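Muramoyltetrapeptide carboxypeptidase (Oxalobacter formigenes OXCC13, PDB 6UUK) probably acts as a serine-type carboxypeptidase that releases the terminal D-alanine from the tetrapeptide stems of peptidoglycan. Local coordinates at residues B[59-64]-B[120-125]; B[145-150]-B[167-172]; B[107-112]-B[139-144]. All blocks are in the same frame, centred on the assembly; numbering follows the deposited sequence.

How the interactions relate
Interactions 1 and 2 belong to the parallel part of one mixed sheet, where strand 119-122 of the first lies beside strand 147-150 of the second. Val120 O to Val149 N and Val120 N to Leu147 O, both 2.9 Å, are the probable hydrogen bonds that join them. Interaction 3 lies in the helical layer over this sheet: Ile59 CD1 of interaction 1 comes within 3.7 Å of Ala111 CB, and Phe148 CZ of interaction 2 within 3.8 Å of Leu141 CD2. Toward the predicted catalytic residues, the side chain of Arg124 is about 7 Å from that of Ser152, and that of Ser170 about 6 Å from the side chain of Glu246; interaction 3 lies away from these sites.

Interaction 1: B[59-64]-B[120-125]; sequences IAPGGY and VIALRG
Ile59 N donates to Ile121 O at 3.0 Å, with 163° at the hydrogen and the amide almost in line with the C=O bond. This bond belongs to a parallel bridge between Ile59 and Ala122. The return bond, Leu123 N to Ile59 O, is bent and weak, and the same oxygen also receives a CA-H contact from Ala122. With chi2 of Ile59 extended (-171°), CD1 reaches Val120 CG1 at 3.6 Å. Leu123 holds CG anti to its backbone N (chi1 -173°), which brings CD2 within 3.6 Å of Ala60 CB; CD2 also lies near Gly63 O. Pro61 lays its ring against Ala122, CG to CB 3.7 Å, and its CD lies near Leu123 N. An alanine in place of Pro61 would lack CG and CD and would probably leave the methyl of Ala122 without this cover. The aliphatic part of Arg124 passes Tyr64, CD to O 3.6 Å, and that carbonyl lies at the guanidinium edge, in its plane. Adjacent parallel strands 55-59 and 119-122 thus run out into loops at their C-terminal ends, and the second loop reaches the predicted nucleophile, Gly125 O hydrogen-bonding Ser152 OG, while Tyr64 stacks on Tyr287 of the second subunit. On the face that carries Ile59, helix 101-111 packs through Ile108 and Ala111; on the opposite face Ile121 meets Ile174 of helix 174-177, which Leu123 also touches.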
ATOM      1  N   ILE B  59      -4.213 -16.553  19.761  1.00 34.75           N
ATOM      2  CA  ILE B  59      -5.150 -16.496  18.648  1.00 31.96           C
ATOM      3  C   ILE B  59      -4.360 -16.384  17.352  1.00 29.45           C
ATOM      4  O   ILE B  59      -3.272 -15.800  17.314  1.00 29.32           O
ATOM      5  CB  ILE B  59      -6.141 -15.316  18.795  1.00 38.97           C
ATOM      6  CG1 ILE B  59      -6.878 -15.403  20.131  1.00 34.55           C
ATOM      7  CG2 ILE B  59      -7.148 -15.298  17.655  1.00 39.24           C
ATOM      8  CD1 ILE B  59      -8.007 -14.409  20.268  1.00 44.27           C
ATOM      9  N   ALA B  60      -4.907 -16.967  16.284  1.00 29.57           N
ATOM     10  CA  ALA B  60      -4.309 -16.926  14.953  1.00 29.23           C
ATOM     11  C   ALA B  60      -5.162 -16.051  14.041  1.00 31.23           C
ATOM     12  O   ALA B  60      -6.046 -16.558  13.335  1.00 29.90           O
ATOM     13  CB  ALA B  60      -4.172 -18.337  14.378  1.00 37.76           C
ATOM     14  N   PRO B  61      -4.938 -14.733  14.014  1.00 35.10           N
ATOM     15  CA  PRO B  61      -5.747 -13.873  13.138  1.00 38.46           C
ATOM     16  C   PRO B  61      -5.343 -13.932  11.675  1.00 36.53           C
ATOM     17  O   PRO B  61      -6.158 -13.570  10.815  1.00 35.69           O
ATOM     18  CB  PRO B  61      -5.513 -12.472  13.715  1.00 32.08           C
ATOM     19  CG  PRO B  61      -4.141 -12.549  14.293  1.00 37.65           C
ATOM     20  CD  PRO B  61      -3.978 -13.957  14.819  1.00 38.67           C
ATOM     21  N   GLY B  62      -4.129 -14.380  11.367  1.00 33.46           N
ATOM     22  CA  GLY B  62      -3.675 -14.461   9.993  1.00 36.71           C
ATOM     23  C   GLY B  62      -3.291 -15.863   9.566  1.00 29.42           C
ATOM     24  O   GLY B  62      -4.158 -16.716   9.358  1.00 30.42           O
ATOM     25  N   GLY B  63      -1.988 -16.111   9.432  1.00 31.03           N
ATOM     26  CA  GLY B  63      -1.500 -17.396   8.984  1.00 33.08           C
ATOM     27  C   GLY B  63      -1.401 -18.414  10.105  1.00 35.18           C
ATOM     28  O   GLY B  63      -1.724 -18.154  11.264  1.00 34.23           O
ATOM     29  N   TYR B  64      -0.937 -19.604   9.737  1.00 34.69           N
ATOM     30  CA  TYR B  64      -0.785 -20.713  10.665  1.00 36.99           C
ATOM     31  C   TYR B  64       0.681 -20.904  11.038  1.00 33.45           C
ATOM     32  O   TYR B  64       1.590 -20.402  10.373  1.00 32.23           O
ATOM     33  CB  TYR B  64      -1.349 -22.011  10.071  1.00 32.72           C
ATOM     34  CG  TYR B  64      -0.757 -22.398   8.733  1.00 28.36           C
ATOM     35  CD1 TYR B  64       0.408 -23.152   8.657  1.00 37.07           C
ATOM     36  CD2 TYR B  64      -1.368 -22.021   7.546  1.00 29.19           C
ATOM     37  CE1 TYR B  64       0.951 -23.509   7.437  1.00 31.16           C
ATOM     38  CE2 TYR B  64      -0.833 -22.372   6.322  1.00 25.07           C
ATOM     39  CZ  TYR B  64       0.325 -23.117   6.273  1.00 32.40           C
ATOM     40  OH  TYR B  64       0.861 -23.471   5.056  1.00 26.40           O
ATOM     41  N   VAL B 120      -4.086 -11.120  25.245  1.00 26.55           N
ATOM     42  CA  VAL B 120      -4.411 -11.831  24.014  1.00 23.93           C
ATOM     43  C   VAL B 120      -3.297 -11.567  23.012  1.00 24.23           C
ATOM     44  O   VAL B 120      -3.081 -10.419  22.605  1.00 33.09           O
ATOM     45  CB  VAL B 120      -5.774 -11.402  23.447  1.00 22.14           C
ATOM     46  CG1 VAL B 120      -6.009 -12.055  22.099  1.00 22.79           C
ATOM     47  CG2 VAL B 120      -6.889 -11.760  24.418  1.00 21.46           C
ATOM     48  N   ILE B 121      -2.594 -12.624  22.615  1.00 24.71           N
ATOM     49  CA  ILE B 121      -1.451 -12.524  21.717  1.00 24.31           C
ATOM     50  C   ILE B 121      -1.813 -13.160  20.382  1.00 24.23           C
ATOM     51  O   ILE B 121      -2.520 -14.175  20.335  1.00 32.52           O
ATOM     52  CB  ILE B 121      -0.195 -13.178  22.330  1.00 30.54           C
ATOM     53  CG1 ILE B 121       1.017 -12.995  21.412  1.00 28.47           C
ATOM     54  CG2 ILE B 121      -0.438 -14.652  22.631  1.00 25.87           C
ATOM     55  CD1 ILE B 121       2.327 -13.415  22.038  1.00 29.10           C
ATOM     56  N   ALA B 122      -1.340 -12.554  19.298  1.00 23.88           N
ATOM     57  CA  ALA B 122      -1.579 -13.063  17.957  1.00 21.44           C
ATOM     58  C   ALA B 122      -0.513 -14.082  17.577  1.00 23.65           C
ATOM     59  O   ALA B 122       0.628 -14.024  18.044  1.00 14.40           O
ATOM     60  CB  ALA B 122      -1.594 -11.921  16.940  1.00 21.04           C
ATOM     61  N   LEU B 123      -0.899 -15.025  16.716  1.00 33.10           N
ATOM     62  CA  LEU B 123       0.032 -16.062  16.273  1.00 29.19           C
ATOM     63  C   LEU B 123       1.016 -15.505  15.248  1.00 28.69           C
ATOM     64  O   LEU B 123       2.209 -15.358  15.528  1.00 27.82           O
ATOM     65  CB  LEU B 123      -0.741 -17.255  15.703  1.00 28.61           C
ATOM     66  CG  LEU B 123       0.088 -18.493  15.357  1.00 29.62           C
ATOM     67  CD1 LEU B 123       0.676 -19.113  16.616  1.00 25.87           C
ATOM     68  CD2 LEU B 123      -0.742 -19.510  14.591  1.00 26.42           C
ATOM     69  N   ARG B 124       0.528 -15.191  14.052  1.00 33.01           N
ATOM     70  CA  ARG B 124       1.346 -14.629  12.989  1.00 30.75           C
ATOM     71  C   ARG B 124       0.780 -13.288  12.542  1.00 29.83           C
ATOM     72  O   ARG B 124      -0.309 -12.872  12.950  1.00 27.99           O
ATOM     73  CB  ARG B 124       1.439 -15.583  11.790  1.00 34.28           C
ATOM     74  CG  ARG B 124       2.557 -16.599  11.896  1.00 29.06           C
ATOM     75  CD  ARG B 124       2.979 -17.097  10.525  1.00 24.95           C
ATOM     76  NE  ARG B 124       4.216 -17.872  10.587  1.00 39.53           N
ATOM     77  CZ  ARG B 124       5.430 -17.336  10.631  1.00 33.03           C
ATOM     78  NH1 ARG B 124       5.578 -16.018  10.622  1.00 25.83           N
ATOM     79  NH2 ARG B 124       6.501 -18.117  10.686  1.00 32.42           N
ATOM     80  N   GLY B 125       1.544 -12.612  11.688  1.00 37.98           N
ATOM     81  CA  GLY B 125       1.130 -11.343  11.125  1.00 29.27           C
ATOM     82  C   GLY B 125       1.420 -11.256   9.642  1.00 29.71           C
ATOM     83  O   GLY B 125       1.931 -10.241   9.159  1.00 23.90           O
TER

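Interaction 2: B[145-150]-B[167-172]; sequences GKLFVG and VSFSGP
Phe169 is gripped by strand 147-150 through both its backbone and its side chain. Its N donates to Phe148 O at 2.9 Å (151° at the hydrogen), and its O accepts from Gly150 N at 3.2 Å while also receiving a CA-H contact from Val149. These bonds straddle Val149, the mark of a parallel bridge; the strand axes diverge by only 20°. On the face shared by the two side chains, Val149 CG1 meets Phe169 CB at 3.6 Å. A chi1 of -63° sets the Phe169 ring beside its own backbone N, from where CE2 reaches Leu147 CG at 3.5 Å. Phe148 O lies at the edge of that ring, in its plane. Gly171 N donates to Gly150 O from above the carbonyl plane, off its lone pairs. Gly150 has backbone angles that call for glycine.

The strands bracket helix 155-163 in a beta-alpha-beta unit, and Phe191 of helix 185-196 packs on Val149 and Pro172, with Thr194 and Met195 on Phe169. In this buried setting the bonds between strands satisfy main-chain Phe148 O, Phe169 N and O and Gly150 N, whereas the apolar face of Leu147, Val149 and Phe169 needs no polar partner.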
ATOM      1  N   GLY B 145     -11.918  -5.629  28.026  1.00 22.96           N
ATOM      2  CA  GLY B 145     -10.844  -5.404  28.969  1.00 19.63           C
ATOM      3  C   GLY B 145      -9.600  -6.227  28.734  1.00 21.11           C
ATOM      4  O   GLY B 145      -8.741  -6.290  29.622  1.00 17.99           O
ATOM      5  N   LYS B 146      -9.471  -6.859  27.572  1.00 28.39           N
ATOM      6  CA  LYS B 146      -8.304  -7.676  27.280  1.00 24.74           C
ATOM      7  C   LYS B 146      -7.157  -6.813  26.767  1.00 25.69           C
ATOM      8  O   LYS B 146      -7.363  -5.728  26.215  1.00 23.66           O
ATOM      9  CB  LYS B 146      -8.645  -8.755  26.251  1.00 20.92           C
ATOM     10  CG  LYS B 146      -9.836  -9.620  26.635  1.00 24.55           C
ATOM     11  CD  LYS B 146      -9.634 -10.263  27.997  1.00 20.85           C
ATOM     12  CE  LYS B 146     -10.851 -11.077  28.407  1.00 22.73           C
ATOM     13  NZ  LYS B 146     -10.698 -11.653  29.771  1.00 21.84           N
ATOM     14  N   LEU B 147      -5.937  -7.308  26.959  1.00 25.01           N
ATOM     15  CA  LEU B 147      -4.723  -6.607  26.543  1.00 17.29           C
ATOM     16  C   LEU B 147      -4.196  -7.299  25.290  1.00 23.92           C
ATOM     17  O   LEU B 147      -3.466  -8.287  25.361  1.00 27.57           O
ATOM     18  CB  LEU B 147      -3.690  -6.594  27.665  1.00 25.04           C
ATOM     19  CG  LEU B 147      -3.746  -5.451  28.686  1.00 18.26           C
ATOM     20  CD1 LEU B 147      -5.104  -5.360  29.371  1.00 16.72           C
ATOM     21  CD2 LEU B 147      -2.638  -5.607  29.716  1.00 22.36           C
ATOM     22  N   PHE B 148      -4.577  -6.768  24.130  1.00 22.64           N
ATOM     23  CA  PHE B 148      -4.178  -7.349  22.856  1.00 23.34           C
ATOM     24  C   PHE B 148      -2.771  -6.896  22.487  1.00 20.08           C
ATOM     25  O   PHE B 148      -2.454  -5.705  22.553  1.00 27.70           O
ATOM     26  CB  PHE B 148      -5.165  -6.953  21.757  1.00 20.07           C
ATOM     27  CG  PHE B 148      -6.559  -7.471  21.976  1.00 20.92           C
ATOM     28  CD1 PHE B 148      -6.958  -8.676  21.424  1.00 19.58           C
ATOM     29  CD2 PHE B 148      -7.469  -6.753  22.735  1.00 24.65           C
ATOM     30  CE1 PHE B 148      -8.239  -9.156  21.624  1.00 25.25           C
ATOM     31  CE2 PHE B 148      -8.751  -7.228  22.939  1.00 19.22           C
ATOM     32  CZ  PHE B 148      -9.137  -8.430  22.382  1.00 21.80           C
ATOM     33  N   VAL B 149      -1.926  -7.850  22.098  1.00 19.34           N
ATOM     34  CA  VAL B 149      -0.562  -7.567  21.675  1.00 23.79           C
ATOM     35  C   VAL B 149      -0.336  -8.180  20.301  1.00 19.06           C
ATOM     36  O   VAL B 149      -1.003  -9.144  19.911  1.00 21.59           O
ATOM     37  CB  VAL B 149       0.485  -8.089  22.686  1.00 26.75           C
ATOM     38  CG1 VAL B 149       0.248  -7.488  24.063  1.00 30.51           C
ATOM     39  CG2 VAL B 149       0.457  -9.601  22.753  1.00 27.82           C
ATOM     40  N   GLY B 150       0.605  -7.612  19.567  1.00 15.71           N
ATOM     41  CA  GLY B 150       0.921  -8.092  18.237  1.00 17.51           C
ATOM     42  C   GLY B 150       1.510  -6.980  17.392  1.00 17.74           C
ATOM     43  O   GLY B 150       1.609  -5.832  17.813  1.00 19.99           O
ATOM     44  N   VAL B 167      -7.039   0.577  24.099  1.00 23.46           N
ATOM     45  CA  VAL B 167      -5.582   0.637  24.098  1.00 20.37           C
ATOM     46  C   VAL B 167      -5.036  -0.763  23.850  1.00 19.49           C
ATOM     47  O   VAL B 167      -5.330  -1.696  24.604  1.00 27.13           O
ATOM     48  CB  VAL B 167      -5.045   1.210  25.418  1.00 17.96           C
ATOM     49  CG1 VAL B 167      -3.529   1.088  25.468  1.00 15.65           C
ATOM     50  CG2 VAL B 167      -5.475   2.657  25.581  1.00 21.72           C
ATOM     51  N   SER B 168      -4.248  -0.907  22.791  1.00 18.33           N
ATOM     52  CA  SER B 168      -3.569  -2.149  22.459  1.00 18.74           C
ATOM     53  C   SER B 168      -2.064  -1.959  22.617  1.00 20.11           C
ATOM     54  O   SER B 168      -1.579  -0.861  22.903  1.00 19.91           O
ATOM     55  CB  SER B 168      -3.932  -2.598  21.043  1.00 15.70           C
ATOM     56  OG  SER B 168      -3.699  -1.561  20.107  1.00 21.65           O
ATOM     57  N   PHE B 169      -1.319  -3.042  22.419  1.00 18.66           N
ATOM     58  CA  PHE B 169       0.127  -3.036  22.599  1.00 23.10           C
ATOM     59  C   PHE B 169       0.793  -3.564  21.340  1.00 20.46           C
ATOM     60  O   PHE B 169       0.539  -4.701  20.930  1.00 22.92           O
ATOM     61  CB  PHE B 169       0.536  -3.873  23.814  1.00 19.52           C
ATOM     62  CG  PHE B 169       0.014  -3.345  25.117  1.00 20.28           C
ATOM     63  CD1 PHE B 169       0.756  -2.442  25.860  1.00 16.54           C
ATOM     64  CD2 PHE B 169      -1.221  -3.747  25.598  1.00 19.78           C
ATOM     65  CE1 PHE B 169       0.277  -1.954  27.061  1.00 17.86           C
ATOM     66  CE2 PHE B 169      -1.705  -3.259  26.795  1.00 21.71           C
ATOM     67  CZ  PHE B 169      -0.955  -2.363  27.528  1.00 16.50           C
ATOM     68  N   SER B 170       1.645  -2.745  20.731  1.00 22.81           N
ATOM     69  CA  SER B 170       2.414  -3.151  19.558  1.00 21.88           C
ATOM     70  C   SER B 170       3.703  -3.789  20.057  1.00 18.34           C
ATOM     71  O   SER B 170       4.664  -3.094  20.395  1.00 28.12           O
ATOM     72  CB  SER B 170       2.682  -1.957  18.649  1.00 18.27           C
ATOM     73  OG  SER B 170       2.987  -2.377  17.332  1.00 26.19           O
ATOM     74  N   GLY B 171       3.724  -5.119  20.115  1.00 16.15           N
ATOM     75  CA  GLY B 171       4.855  -5.834  20.652  1.00 17.18           C
ATOM     76  C   GLY B 171       5.114  -7.158  19.962  1.00 19.04           C
ATOM     77  O   GLY B 171       4.973  -7.293  18.743  1.00 18.74           O
ATOM     78  N   PRO B 172       5.499  -8.165  20.738  1.00 19.68           N
ATOM     79  CA  PRO B 172       5.887  -9.452  20.157  1.00 16.97           C
ATOM     80  C   PRO B 172       4.680 -10.324  19.836  1.00 24.97           C
ATOM     81  O   PRO B 172       3.552 -10.068  20.259  1.00 27.24           O
ATOM     82  CB  PRO B 172       6.741 -10.081  21.261  1.00 21.88           C
ATOM     83  CG  PRO B 172       6.142  -9.545  22.518  1.00 20.36           C
ATOM     84  CD  PRO B 172       5.682  -8.142  22.201  1.00 23.70           C
TER

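Interaction 3: B[107-112]-B[139-144]; sequences QIMEAA and AKLAKS
Segments 107-112 and 139-144 come nearest at their last residues, where the CA atoms of Ala112 and Ser144 are 5.8 Å apart, and the contact between them is made by van der Waals packing. Leu141 supplies the apolar centre. Its CD2 touches Met109 CE, the selenomethionine methyl, at 3.6 Å, and Ala112 CB at 3.7 Å; the same CE also lies close to CD1 and CG, so the methyl is set against the whole fork of the leucine. Bends at chi2 (-57°) and chi3 (99°) fold the Met109 chain back so that its end gains on the neighbouring segment, and the two side chains cross at about a right angle. Ile108 CG2 makes a looser approach to Leu141 CD2.

Helix 138-142 links the adjacent parallel strands 119-122 and 147-150 in a beta-alpha-beta arrangement, and the contact sets it beside helix 101-111 in one layer over the sheet. Phe157 of the neighbouring helix 155-163 touches both Ile108 and Leu141, while Ala111 rests on Ala57 of strand 55-59.

Nearer the segment ends, Ser144 packs on Ala112, with CB 3.5 Å from Ala112 O and OG 3.6 Å from Ala112 CB. The Ser144 hydroxyl spends its hydrogen within its own segment: OG donates to Lys140 O at 2.6 Å, tilted 31° from the carbonyl plane.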
ATOM      1  N   GLN B 107     -12.972 -17.294  17.134  1.00 24.92           N
ATOM      2  CA  GLN B 107     -11.929 -17.540  18.121  1.00 27.57           C
ATOM      3  C   GLN B 107     -11.476 -16.264  18.819  1.00 30.76           C
ATOM      4  O   GLN B 107     -10.931 -16.337  19.925  1.00 27.12           O
ATOM      5  CB  GLN B 107     -10.731 -18.227  17.461  1.00 26.64           C
ATOM      6  CG  GLN B 107     -11.033 -19.618  16.926  1.00 30.41           C
ATOM      7  CD  GLN B 107      -9.877 -20.209  16.141  1.00 28.52           C
ATOM      8  OE1 GLN B 107      -8.786 -19.639  16.096  1.00 35.49           O
ATOM      9  NE2 GLN B 107     -10.112 -21.356  15.515  1.00 36.55           N
ATOM     10  N   ILE B 108     -11.685 -15.099  18.202  1.00 31.41           N
ATOM     11  CA  ILE B 108     -11.331 -13.845  18.855  1.00 29.97           C
ATOM     12  C   ILE B 108     -12.433 -13.408  19.813  1.00 26.08           C
ATOM     13  O   ILE B 108     -12.157 -12.857  20.885  1.00 23.84           O
ATOM     14  CB  ILE B 108     -11.029 -12.761  17.804  1.00 35.36           C
ATOM     15  CG1 ILE B 108     -10.008 -13.272  16.788  1.00 35.65           C
ATOM     16  CG2 ILE B 108     -10.503 -11.502  18.473  1.00 33.25           C
ATOM     17  CD1 ILE B 108      -9.675 -12.275  15.700  1.00 32.39           C
HETATM   18  N   MSE B 109     -13.688 -13.648  19.449  1.00 20.70           N
HETATM   19  CA  MSE B 109     -14.815 -13.295  20.305  1.00 23.25           C
HETATM   20  C   MSE B 109     -14.887 -14.208  21.524  1.00 24.82           C
HETATM   21  O   MSE B 109     -15.374 -13.809  22.580  1.00 28.46           O
HETATM   22  CB  MSE B 109     -16.129 -13.365  19.525  1.00 30.99           C
HETATM   23  CG  MSE B 109     -16.199 -12.457  18.305  1.00 36.76           C
HETATM   24 SE   MSE B 109     -15.882 -10.576  18.714  1.00 47.27          SE
HETATM   25  CE  MSE B 109     -14.010 -10.474  18.194  1.00 25.01           C
ATOM     26  N   GLU B 110     -14.398 -15.439  21.368  1.00 25.68           N
ATOM     27  CA  GLU B 110     -14.470 -16.406  22.457  1.00 24.97           C
ATOM     28  C   GLU B 110     -13.387 -16.159  23.501  1.00 23.98           C
ATOM     29  O   GLU B 110     -13.649 -16.254  24.705  1.00 30.77           O
ATOM     30  CB  GLU B 110     -14.366 -17.829  21.903  1.00 26.25           C
ATOM     31  CG  GLU B 110     -14.942 -18.894  22.821  1.00 29.07           C
ATOM     32  CD  GLU B 110     -14.834 -20.289  22.236  1.00 29.50           C
ATOM     33  OE1 GLU B 110     -13.720 -20.853  22.238  1.00 30.54           O
ATOM     34  OE2 GLU B 110     -15.862 -20.818  21.765  1.00 38.18           O
ATOM     35  N   ALA B 111     -12.166 -15.844  23.060  1.00 20.15           N
ATOM     36  CA  ALA B 111     -11.086 -15.583  24.005  1.00 25.31           C
ATOM     37  C   ALA B 111     -11.308 -14.283  24.767  1.00 26.77           C
ATOM     38  O   ALA B 111     -10.880 -14.163  25.921  1.00 29.50           O
ATOM     39  CB  ALA B 111      -9.744 -15.548  23.276  1.00 18.83           C
ATOM     40  N   ALA B 112     -11.969 -13.304  24.146  1.00 23.42           N
ATOM     41  CA  ALA B 112     -12.253 -12.042  24.816  1.00 16.82           C
ATOM     42  C   ALA B 112     -13.356 -12.162  25.859  1.00 24.87           C
ATOM     43  O   ALA B 112     -13.622 -11.185  26.567  1.00 24.97           O
ATOM     44  CB  ALA B 112     -12.628 -10.974  23.788  1.00 23.18           C
ATOM     45  N   ALA B 139     -16.681  -2.860  19.358  1.00 24.94           N
ATOM     46  CA  ALA B 139     -17.333  -2.291  20.531  1.00 24.57           C
ATOM     47  C   ALA B 139     -17.417  -3.311  21.659  1.00 20.64           C
ATOM     48  O   ALA B 139     -17.318  -2.946  22.835  1.00 27.59           O
ATOM     49  CB  ALA B 139     -18.726  -1.779  20.166  1.00 26.32           C
ATOM     50  N   LYS B 140     -17.597  -4.589  21.316  1.00 23.50           N
ATOM     51  CA  LYS B 140     -17.537  -5.649  22.315  1.00 27.46           C
ATOM     52  C   LYS B 140     -16.107  -5.892  22.780  1.00 29.08           C
ATOM     53  O   LYS B 140     -15.882  -6.209  23.954  1.00 34.28           O
ATOM     54  CB  LYS B 140     -18.136  -6.934  21.740  1.00 17.92           C
ATOM     55  CG  LYS B 140     -18.106  -8.133  22.674  1.00 28.12           C
ATOM     56  CD  LYS B 140     -19.351  -8.195  23.544  1.00 23.32           C
ATOM     57  CE  LYS B 140     -19.426  -9.513  24.298  1.00 21.43           C
ATOM     58  NZ  LYS B 140     -20.703  -9.654  25.052  1.00 22.35           N
ATOM     59  N   LEU B 141     -15.131  -5.742  21.880  1.00 27.92           N
ATOM     60  CA  LEU B 141     -13.738  -5.972  22.245  1.00 22.72           C
ATOM     61  C   LEU B 141     -13.202  -4.857  23.132  1.00 21.42           C
ATOM     62  O   LEU B 141     -12.416  -5.112  24.052  1.00 22.21           O
ATOM     63  CB  LEU B 141     -12.885  -6.108  20.984  1.00 24.28           C
ATOM     64  CG  LEU B 141     -13.109  -7.369  20.154  1.00 20.52           C
ATOM     65  CD1 LEU B 141     -12.388  -7.261  18.822  1.00 22.81           C
ATOM     66  CD2 LEU B 141     -12.635  -8.588  20.927  1.00 23.78           C
ATOM     67  N   ALA B 142     -13.610  -3.612  22.870  1.00 22.49           N
ATOM     68  CA  ALA B 142     -13.154  -2.499  23.693  1.00 18.96           C
ATOM     69  C   ALA B 142     -13.662  -2.616  25.123  1.00 22.54           C
ATOM     70  O   ALA B 142     -12.991  -2.164  26.059  1.00 24.94           O
ATOM     71  CB  ALA B 142     -13.599  -1.172  23.077  1.00 24.15           C
ATOM     72  N   LYS B 143     -14.835  -3.217  25.315  1.00 26.32           N
ATOM     73  CA  LYS B 143     -15.383  -3.445  26.643  1.00 28.64           C
ATOM     74  C   LYS B 143     -14.906  -4.749  27.267  1.00 22.55           C
ATOM     75  O   LYS B 143     -15.171  -4.984  28.451  1.00 30.37           O
ATOM     76  CB  LYS B 143     -16.914  -3.445  26.592  1.00 25.54           C
ATOM     77  CG  LYS B 143     -17.526  -2.150  26.087  1.00 30.46           C
ATOM     78  CD  LYS B 143     -19.044  -2.234  26.082  1.00 29.64           C
ATOM     79  CE  LYS B 143     -19.673  -0.944  25.585  1.00 23.17           C
ATOM     80  NZ  LYS B 143     -21.159  -1.017  25.594  1.00 34.05           N
ATOM     81  N   SER B 144     -14.212  -5.599  26.506  1.00 20.36           N
ATOM     82  CA  SER B 144     -13.772  -6.883  27.041  1.00 28.01           C
ATOM     83  C   SER B 144     -12.686  -6.713  28.095  1.00 23.89           C
ATOM     84  O   SER B 144     -12.543  -7.568  28.978  1.00 21.36           O
ATOM     85  CB  SER B 144     -13.272  -7.780  25.909  1.00 18.50           C
ATOM     86  OG  SER B 144     -14.280  -7.983  24.934  1.00 23.18           O
TER